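PDB 1M7S: catalase from Pseudomonas syringae, which decomposes hydrogen peroxide into water and oxygen with a heme cofactor, protecting the cell from peroxide toxicity. Local coordinates for residues 195-200 against 393-398; 268-273 against 277-282; 311-314 against 318-321. All blocks are in the same frame, centred on the assembly; numbering follows the deposited sequence.

Contact 1: residues 195-200 against 393-398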
loop_
_atom_site.group_PDB
_atom_site.type_symbol
_atom_site.label_atom_id
_atom_site.label_comp_id
_atom_site.label_asym_id
_atom_site.label_seq_id
_atom_site.Cartn_x
_atom_site.Cartn_y
_atom_site.Cartn_z
ATOM N N ALA A 195 18.196 7.087 29.615
ATOM C CA ALA A 195 18.639 6.008 30.480
ATOM C C ALA A 195 17.775 4.801 30.027
ATOM O O ALA A 195 16.578 4.944 29.750
ATOM C CB ALA A 195 18.201 6.282 31.922
ATOM N N TYR A 196 18.430 3.645 29.867
ATOM C CA TYR A 196 17.796 2.394 29.565
ATOM C C TYR A 196 17.842 1.595 30.912
ATOM O O TYR A 196 18.622 1.973 31.773
ATOM C CB TYR A 196 18.540 1.566 28.518
ATOM C CG TYR A 196 18.180 2.074 27.128
ATOM C CD1 TYR A 196 18.753 3.241 26.659
ATOM C CD2 TYR A 196 17.255 1.414 26.330
ATOM C CE1 TYR A 196 18.419 3.755 25.404
ATOM C CE2 TYR A 196 16.937 1.898 25.053
ATOM C CZ TYR A 196 17.513 3.071 24.628
ATOM O OH TYR A 196 17.205 3.608 23.387
ATOM N N LYS A 197 16.970 0.631 31.012
ATOM C CA LYS A 197 16.925 -0.142 32.260
ATOM C C LYS A 197 17.557 -1.496 31.958
ATOM O O LYS A 197 17.045 -2.250 31.115
ATOM C CB LYS A 197 15.476 -0.223 32.716
ATOM C CG LYS A 197 15.035 -1.116 33.817
ATOM C CD LYS A 197 13.533 -1.383 33.942
ATOM C CE LYS A 197 12.677 -0.118 33.985
ATOM N NZ LYS A 197 11.312 -0.479 34.527
ATOM N N LEU A 198 18.652 -1.799 32.634
ATOM C CA LEU A 198 19.294 -3.091 32.495
ATOM C C LEU A 198 18.802 -4.003 33.647
ATOM O O LEU A 198 18.793 -3.520 34.783
ATOM C CB LEU A 198 20.824 -3.003 32.523
ATOM C CG LEU A 198 21.416 -2.218 31.334
ATOM C CD1 LEU A 198 22.938 -2.340 31.241
ATOM C CD2 LEU A 198 20.814 -2.659 30.022
ATOM N N VAL A 199 18.494 -5.226 33.302
ATOM C CA VAL A 199 17.967 -6.148 34.320
ATOM C C VAL A 199 18.872 -7.379 34.379
ATOM O O VAL A 199 19.365 -7.890 33.365
ATOM C CB VAL A 199 16.455 -6.325 34.276
ATOM C CG1 VAL A 199 15.737 -5.651 33.106
ATOM C CG2 VAL A 199 15.951 -7.727 34.548
ATOM N N ASN A 200 19.208 -7.732 35.635
ATOM C CA ASN A 200 20.154 -8.836 35.828
ATOM C C ASN A 200 19.418 -10.131 36.079
ATOM O O ASN A 200 18.191 -10.155 36.182
ATOM C CB ASN A 200 21.155 -8.440 36.893
ATOM C CG ASN A 200 20.641 -8.404 38.321
ATOM O OD1 ASN A 200 19.576 -8.929 38.645
ATOM N ND2 ASN A 200 21.379 -7.771 39.228
ATOM N N SER A 393 10.690 -6.906 34.018
ATOM C CA SER A 393 10.922 -6.572 35.426
ATOM C C SER A 393 9.670 -5.908 36.018
ATOM O O SER A 393 8.832 -5.443 35.256
ATOM C CB SER A 393 12.120 -5.634 35.577
ATOM O OG SER A 393 11.799 -4.431 34.920
ATOM N N GLU A 394 9.553 -5.855 37.349
ATOM C CA GLU A 394 8.353 -5.255 37.927
ATOM C C GLU A 394 8.715 -3.888 38.508
ATOM O O GLU A 394 9.553 -3.854 39.411
ATOM C CB GLU A 394 7.793 -6.180 39.026
ATOM C CG GLU A 394 7.209 -7.457 38.421
ATOM C CD GLU A 394 6.731 -8.425 39.481
ATOM O OE1 GLU A 394 7.500 -8.604 40.463
ATOM O OE2 GLU A 394 5.604 -8.960 39.312
ATOM N N LEU A 395 8.084 -2.827 38.017
ATOM C CA LEU A 395 8.430 -1.487 38.558
ATOM C C LEU A 395 7.391 -1.050 39.558
ATOM O O LEU A 395 6.190 -1.146 39.313
ATOM C CB LEU A 395 8.349 -0.554 37.319
ATOM C CG LEU A 395 8.559 0.938 37.709
ATOM C CD1 LEU A 395 10.066 1.210 37.809
ATOM C CD2 LEU A 395 7.804 1.829 36.744
ATOM N N PRO A 396 7.770 -0.529 40.723
ATOM C CA PRO A 396 6.834 -0.137 41.756
ATOM C C PRO A 396 6.061 1.094 41.303
ATOM O O PRO A 396 6.602 1.950 40.586
ATOM C CB PRO A 396 7.683 0.233 42.994
ATOM C CG PRO A 396 9.037 -0.287 42.654
ATOM C CD PRO A 396 9.173 -0.438 41.143
ATOM N N LEU A 397 4.795 1.174 41.618
ATOM C CA LEU A 397 3.945 2.268 41.234
ATOM C C LEU A 397 3.440 3.087 42.429
ATOM O O LEU A 397 3.359 2.551 43.539
ATOM C CB LEU A 397 2.688 1.703 40.548
ATOM C CG LEU A 397 3.018 0.999 39.209
ATOM C CD1 LEU A 397 1.799 0.199 38.782
ATOM C CD2 LEU A 397 3.466 2.003 38.171
ATOM N N SER A 398 3.095 4.337 42.162
ATOM C CA SER A 398 2.531 5.137 43.271
ATOM C C SER A 398 1.734 6.278 42.655
ATOM O O SER A 398 2.103 6.717 41.559
ATOM C CB SER A 398 3.626 5.600 44.202
ATOM O OG SER A 398 4.654 6.363 43.599
HETATM O O HOH W 1 11.219 -2.324 36.404
#
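Lys197 turns its side chain toward Ser393 by setting CG opposite its own backbone N (chi1 170°) and then bends at chi3 (-52°). The bend carries CE off from the serine hydroxyl and takes NZ beside Leu395. Ser393 answers with OG lodged between its backbone N and carbonyl carbon (chi1 64°), which points the hydroxyl at the lysine. Ser393 OG comes against the methylene CD of Lys197, at 3.6 Å. The charged end is farther off, and a water closes the gap. Lys197 NZ donates to this water at 2.6 Å, and the water donates to Ser393 OG, also at 2.6 Å. Leu395 CD1 lies 3.9 Å from Lys197 NZ, and the two side chains pass at a slant. Val199 adds a loose apolar touch, its CG1 lying 4.4 Å from Ser393 CB.

Both polar groups also have partners beyond the two segments. Lys197 NZ forms a salt bridge with Glu321, and Ser393 OG is hydrogen-bonded to Glu318. Leu395 N is bound by Thr401 OG1 of the second subunit, and Pro26 of the third subunit packs on the Leu395 side chain.

The contact joins the end of barrel strand 190-199 to the long connection after helix 323-339. This connection corresponds to the wrapping region of catalases, which runs between the barrel and the C-terminal helices. Ser393 accepts from the water, so its own proton probably goes to Glu318. The lysine charge is thus set against Glu321 directly, and against Glu318 through water and hydroxyl. This network probably helps the buried lysine and the two glutamates stay charged, with the apolar Leu395 beside NZ.

Contact 2: residues 268-273 against 277-282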
loop_
_atom_site.group_PDB
_atom_site.type_symbol
_atom_site.label_atom_id
_atom_site.label_comp_id
_atom_site.label_asym_id
_atom_site.label_seq_id
_atom_site.Cartn_x
_atom_site.Cartn_y
_atom_site.Cartn_z
ATOM N N PHE A 268 18.896 13.840 42.885
ATOM C CA PHE A 268 19.382 14.879 41.972
ATOM C C PHE A 268 18.442 16.063 41.891
ATOM O O PHE A 268 17.249 15.909 42.113
ATOM C CB PHE A 268 19.604 14.260 40.575
ATOM C CG PHE A 268 20.685 13.216 40.603
ATOM C CD1 PHE A 268 20.379 11.885 40.769
ATOM C CD2 PHE A 268 22.006 13.594 40.463
ATOM C CE1 PHE A 268 21.385 10.933 40.840
ATOM C CE2 PHE A 268 23.019 12.642 40.527
ATOM C CZ PHE A 268 22.702 11.309 40.708
ATOM N N ASP A 269 18.949 17.260 41.562
ATOM C CA ASP A 269 18.116 18.446 41.381
ATOM C C ASP A 269 17.434 18.500 40.014
ATOM O O ASP A 269 16.483 19.267 39.802
ATOM C CB ASP A 269 18.999 19.707 41.565
ATOM C CG ASP A 269 19.402 19.903 43.023
ATOM O OD1 ASP A 269 18.732 19.401 43.954
ATOM O OD2 ASP A 269 20.435 20.571 43.286
ATOM N N PHE A 270 17.804 17.639 39.095
ATOM C CA PHE A 270 17.147 17.491 37.797
ATOM C C PHE A 270 16.539 16.080 37.808
ATOM O O PHE A 270 16.948 15.236 38.669
ATOM C CB PHE A 270 18.078 17.686 36.576
ATOM C CG PHE A 270 19.271 16.742 36.551
ATOM C CD1 PHE A 270 19.255 15.535 35.906
ATOM C CD2 PHE A 270 20.449 17.119 37.204
ATOM C CE1 PHE A 270 20.356 14.691 35.926
ATOM C CE2 PHE A 270 21.553 16.282 37.235
ATOM C CZ PHE A 270 21.527 15.062 36.580
ATOM N N ASP A 271 15.690 15.737 36.880
ATOM C CA ASP A 271 15.151 14.363 36.803
ATOM C C ASP A 271 16.120 13.598 35.915
ATOM O O ASP A 271 16.334 13.944 34.739
ATOM C CB ASP A 271 13.772 14.434 36.129
ATOM C CG ASP A 271 13.073 13.085 36.193
ATOM O OD1 ASP A 271 11.852 13.085 36.473
ATOM O OD2 ASP A 271 13.632 11.976 36.069
ATOM N N PRO A 272 16.734 12.525 36.392
ATOM C CA PRO A 272 17.646 11.722 35.616
ATOM C C PRO A 272 16.981 11.064 34.415
ATOM O O PRO A 272 17.748 10.680 33.531
ATOM C CB PRO A 272 18.269 10.644 36.547
ATOM C CG PRO A 272 18.013 11.323 37.882
ATOM C CD PRO A 272 16.659 12.064 37.780
ATOM N N LEU A 273 15.650 10.911 34.391
ATOM C CA LEU A 273 15.020 10.339 33.197
ATOM C C LEU A 273 14.438 11.417 32.284
ATOM O O LEU A 273 13.632 11.134 31.391
ATOM C CB LEU A 273 13.943 9.362 33.643
ATOM C CG LEU A 273 14.426 8.223 34.582
ATOM C CD1 LEU A 273 13.234 7.345 34.894
ATOM C CD2 LEU A 273 15.597 7.471 33.978
ATOM N N LYS A 277 18.625 16.082 29.613
ATOM C CA LYS A 277 19.709 16.180 30.552
ATOM C C LYS A 277 20.792 15.120 30.391
ATOM O O LYS A 277 20.516 13.959 30.077
ATOM C CB LYS A 277 19.115 15.926 32.002
ATOM C CG LYS A 277 18.105 16.963 32.485
ATOM C CD LYS A 277 18.779 18.313 32.775
ATOM C CE LYS A 277 17.766 19.295 33.363
ATOM N NZ LYS A 277 16.872 19.712 32.215
ATOM N N ILE A 278 22.019 15.563 30.647
ATOM C CA ILE A 278 23.132 14.608 30.752
ATOM C C ILE A 278 23.275 14.299 32.261
ATOM O O ILE A 278 22.617 14.950 33.063
ATOM C CB ILE A 278 24.457 15.170 30.239
ATOM C CG1 ILE A 278 24.936 16.405 31.013
ATOM C CG2 ILE A 278 24.340 15.543 28.754
ATOM C CD1 ILE A 278 26.441 16.630 30.832
ATOM N N TRP A 279 24.104 13.350 32.637
ATOM C CA TRP A 279 24.352 13.097 34.069
ATOM C C TRP A 279 25.817 13.520 34.308
ATOM O O TRP A 279 26.726 12.753 33.994
ATOM C CB TRP A 279 24.201 11.617 34.362
ATOM C CG TRP A 279 22.849 11.004 34.195
ATOM C CD1 TRP A 279 21.636 11.633 34.038
ATOM C CD2 TRP A 279 22.555 9.605 34.298
ATOM N NE1 TRP A 279 20.620 10.711 33.987
ATOM C CE2 TRP A 279 21.173 9.450 34.149
ATOM C CE3 TRP A 279 23.368 8.465 34.467
ATOM C CZ2 TRP A 279 20.545 8.216 34.147
ATOM C CZ3 TRP A 279 22.725 7.231 34.498
ATOM C CH2 TRP A 279 21.349 7.095 34.324
ATOM N N PRO A 280 26.011 14.744 34.748
ATOM C CA PRO A 280 27.311 15.369 34.793
ATOM C C PRO A 280 28.355 14.683 35.649
ATOM O O PRO A 280 29.512 14.664 35.202
ATOM C CB PRO A 280 27.137 16.819 35.310
ATOM C CG PRO A 280 25.646 16.983 35.337
ATOM C CD PRO A 280 24.935 15.661 35.107
ATOM N N ASP A 281 28.010 14.181 36.818
ATOM C CA ASP A 281 29.095 13.604 37.635
ATOM C C ASP A 281 29.101 12.094 37.780
ATOM O O ASP A 281 30.005 11.580 38.477
ATOM C CB ASP A 281 29.072 14.324 38.998
ATOM C CG ASP A 281 29.081 15.831 38.844
ATOM O OD1 ASP A 281 30.060 16.372 38.286
ATOM O OD2 ASP A 281 28.057 16.467 39.198
ATOM N N VAL A 282 28.256 11.354 37.068
ATOM C CA VAL A 282 28.309 9.895 37.232
ATOM C C VAL A 282 29.461 9.377 36.383
ATOM O O VAL A 282 29.543 9.689 35.201
ATOM C CB VAL A 282 26.969 9.272 36.836
ATOM C CG1 VAL A 282 26.958 7.779 37.085
ATOM C CG2 VAL A 282 25.844 9.925 37.648
#
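The loop between barrel strands 252-260 and 284-295 folds back on itself here, bringing Phe270 and Pro272 against Lys277, Trp279 and Pro280. One hydrogen bond joins the two sides. Trp279 NE1 donates to Pro272 O at 2.9 Å, with an angle of 161° at the hydrogen. The oxygen lies in the indole plane and is met on a lone pair. Pro272 CB sits 3.5 Å from the same Trp279 NE1. Just beside this bond, Asp271 OD2 accepts from Leu273 N at 2.8 Å, forming an Asx turn.

Phe270 packs against Lys277, Trp279 and Pro280. Its CG sits between the backbone N and the carbonyl carbon (chi1 58°), which turns the ring to the 277-282 segment. Phe270 CB lies 3.6 Å from Lys277 CE, as the bent lysine chain slides past. Trp279 CD1 meets the edge of the phenyl ring, 3.8 Å from Phe270 CE1; the two side chains cross at about a right angle. Phe270 CZ lies 3.8 Å from Pro280 CD.

Lys209 makes a cation-pi contact with Trp279.

Lys277 packs its methylenes on Phe270, while its ammonium group turns off to Asp274 and Glu409 O. The in-plane indole bond helps hold Trp279 in its orientation and satisfies a buried proline's carbonyl.

Contact 3: residues 311-314 against 318-321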
loop_
_atom_site.group_PDB
_atom_site.type_symbol
_atom_site.label_atom_id
_atom_site.label_comp_id
_atom_site.label_asym_id
_atom_site.label_seq_id
_atom_site.Cartn_x
_atom_site.Cartn_y
_atom_site.Cartn_z
ATOM N N ALA A 311 12.024 -0.746 20.168
ATOM C CA ALA A 311 11.245 -1.879 20.572
ATOM C C ALA A 311 12.032 -3.190 20.345
ATOM O O ALA A 311 11.537 -4.187 20.869
ATOM C CB ALA A 311 9.924 -1.990 19.816
ATOM N N ASN A 312 13.094 -3.233 19.564
ATOM C CA ASN A 312 13.775 -4.516 19.364
ATOM C C ASN A 312 14.721 -4.647 20.584
ATOM O O ASN A 312 15.785 -4.040 20.608
ATOM C CB ASN A 312 14.552 -4.522 18.056
ATOM C CG ASN A 312 13.661 -4.628 16.834
ATOM O OD1 ASN A 312 12.637 -5.296 16.878
ATOM N ND2 ASN A 312 14.021 -3.993 15.707
ATOM N N LEU A 313 14.247 -5.362 21.576
ATOM C CA LEU A 313 14.924 -5.553 22.856
ATOM C C LEU A 313 15.187 -7.035 23.118
ATOM O O LEU A 313 14.527 -7.877 22.514
ATOM C CB LEU A 313 13.948 -5.134 23.985
ATOM C CG LEU A 313 13.677 -3.627 24.026
ATOM C CD1 LEU A 313 12.388 -3.347 24.805
ATOM C CD2 LEU A 313 14.881 -2.894 24.597
ATOM N N VAL A 314 16.154 -7.275 23.989
ATOM C CA VAL A 314 16.435 -8.698 24.358
ATOM C C VAL A 314 16.274 -8.738 25.877
ATOM O O VAL A 314 16.460 -7.723 26.581
ATOM C CB VAL A 314 17.842 -9.021 23.870
ATOM C CG1 VAL A 314 17.948 -9.051 22.326
ATOM C CG2 VAL A 314 18.901 -8.035 24.335
ATOM N N GLU A 318 15.661 -3.152 28.916
ATOM C CA GLU A 318 14.262 -2.696 28.798
ATOM C C GLU A 318 14.325 -1.155 28.723
ATOM O O GLU A 318 15.278 -0.508 29.146
ATOM C CB GLU A 318 13.468 -3.098 30.047
ATOM C CG GLU A 318 13.233 -4.551 30.374
ATOM C CD GLU A 318 12.403 -4.925 31.574
ATOM O OE1 GLU A 318 11.786 -4.071 32.269
ATOM O OE2 GLU A 318 12.318 -6.144 31.907
ATOM N N PRO A 319 13.234 -0.564 28.289
ATOM C CA PRO A 319 13.032 0.879 28.328
ATOM C C PRO A 319 12.838 1.385 29.766
ATOM O O PRO A 319 12.299 0.681 30.632
ATOM C CB PRO A 319 11.757 1.157 27.526
ATOM C CG PRO A 319 11.043 -0.150 27.603
ATOM C CD PRO A 319 12.019 -1.296 27.865
ATOM N N SER A 320 13.384 2.571 30.029
ATOM C CA SER A 320 13.157 3.218 31.328
ATOM C C SER A 320 11.848 4.002 31.178
ATOM O O SER A 320 11.246 3.986 30.086
ATOM C CB SER A 320 14.311 4.176 31.625
ATOM O OG SER A 320 14.158 5.262 30.685
ATOM N N GLU A 321 11.427 4.736 32.202
ATOM C CA GLU A 321 10.219 5.525 32.198
ATOM C C GLU A 321 10.411 6.918 31.652
ATOM O O GLU A 321 9.497 7.758 31.747
ATOM C CB GLU A 321 9.616 5.588 33.640
ATOM C CG GLU A 321 9.189 4.176 34.124
ATOM C CD GLU A 321 10.386 3.287 34.446
ATOM O OE1 GLU A 321 11.474 3.705 34.943
ATOM O OE2 GLU A 321 10.327 2.058 34.145
#
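Leu313 sets one methyl of its isobutyl group against the CD corner of Pro319. Leu313 CD1 approaches Pro319 CD to 3.7 Å, and the two side chains lie at an oblique angle. The other methyl turns to the backbone of the preceding residue, with Leu313 CD2 4.3 Å from Glu318 CA. The leucine thus straddles the start of the 318-321 segment, one branch at Pro319 CD and one on the main chain. Its torsions explain the reach. CG stands opposite the carbonyl carbon (chi1 -69°), and CD1 prolongs the chain away from CA (chi2 161°).

Glu318 turns its side chain away from Leu313, so the leucine meets only its main-chain side. The backbones stay apart, with Leu313 CA and Glu318 CA 6.6 Å from each other. What passes between the segments is apolar packing, and all three touching residues are buried.

Leu313 O receives hydrogen bonds from Arg6 and Asn8 of the fourth subunit. Glu318 pairs through its backbone with Lys197 on the neighbouring strand. Pro319 has further packing from Leu325 and Val329 of helix 323-339 and from Gln30 of the fourth subunit.

Only three residues separate the segments, so this is a local folding back of the chain just where it enters strand 317-319, one of the two outermost strands of the barrel sheet within the chain. That strand leads through a short turn into helix 323-339, which carries Tyr332, the probable axial heme ligand. The side chain of Leu313 is about 11 Å from that of Tyr332. The passage from strand 317-319 is how this chain reaches that helix, and a helix bearing the proximal tyrosine is a feature of the heme catalase fold.

Contacts 1 and 3 are buried and share a sheet, since strands 190-199 and 317-319 are neighbours. Their centres are 10 Å apart. Contact 1 is polar and water-bridged, and borrows Glu318 and Glu321 from the 318-321 segment; contact 3 itself is apolar. Ser320 OG also probably hydrogen-bonds to Ala195 O. Contact 2 is only partly buried and lies in the loop between strands 252-260 and 284-295, with a mix of aromatic packing and one direct hydrogen bond. It reaches contact 1 where Leu273 and Trp279 pack on Ala195. Contacts 1 and 3 both touch other subunits, whereas no other chain of the assembly touches contact 2.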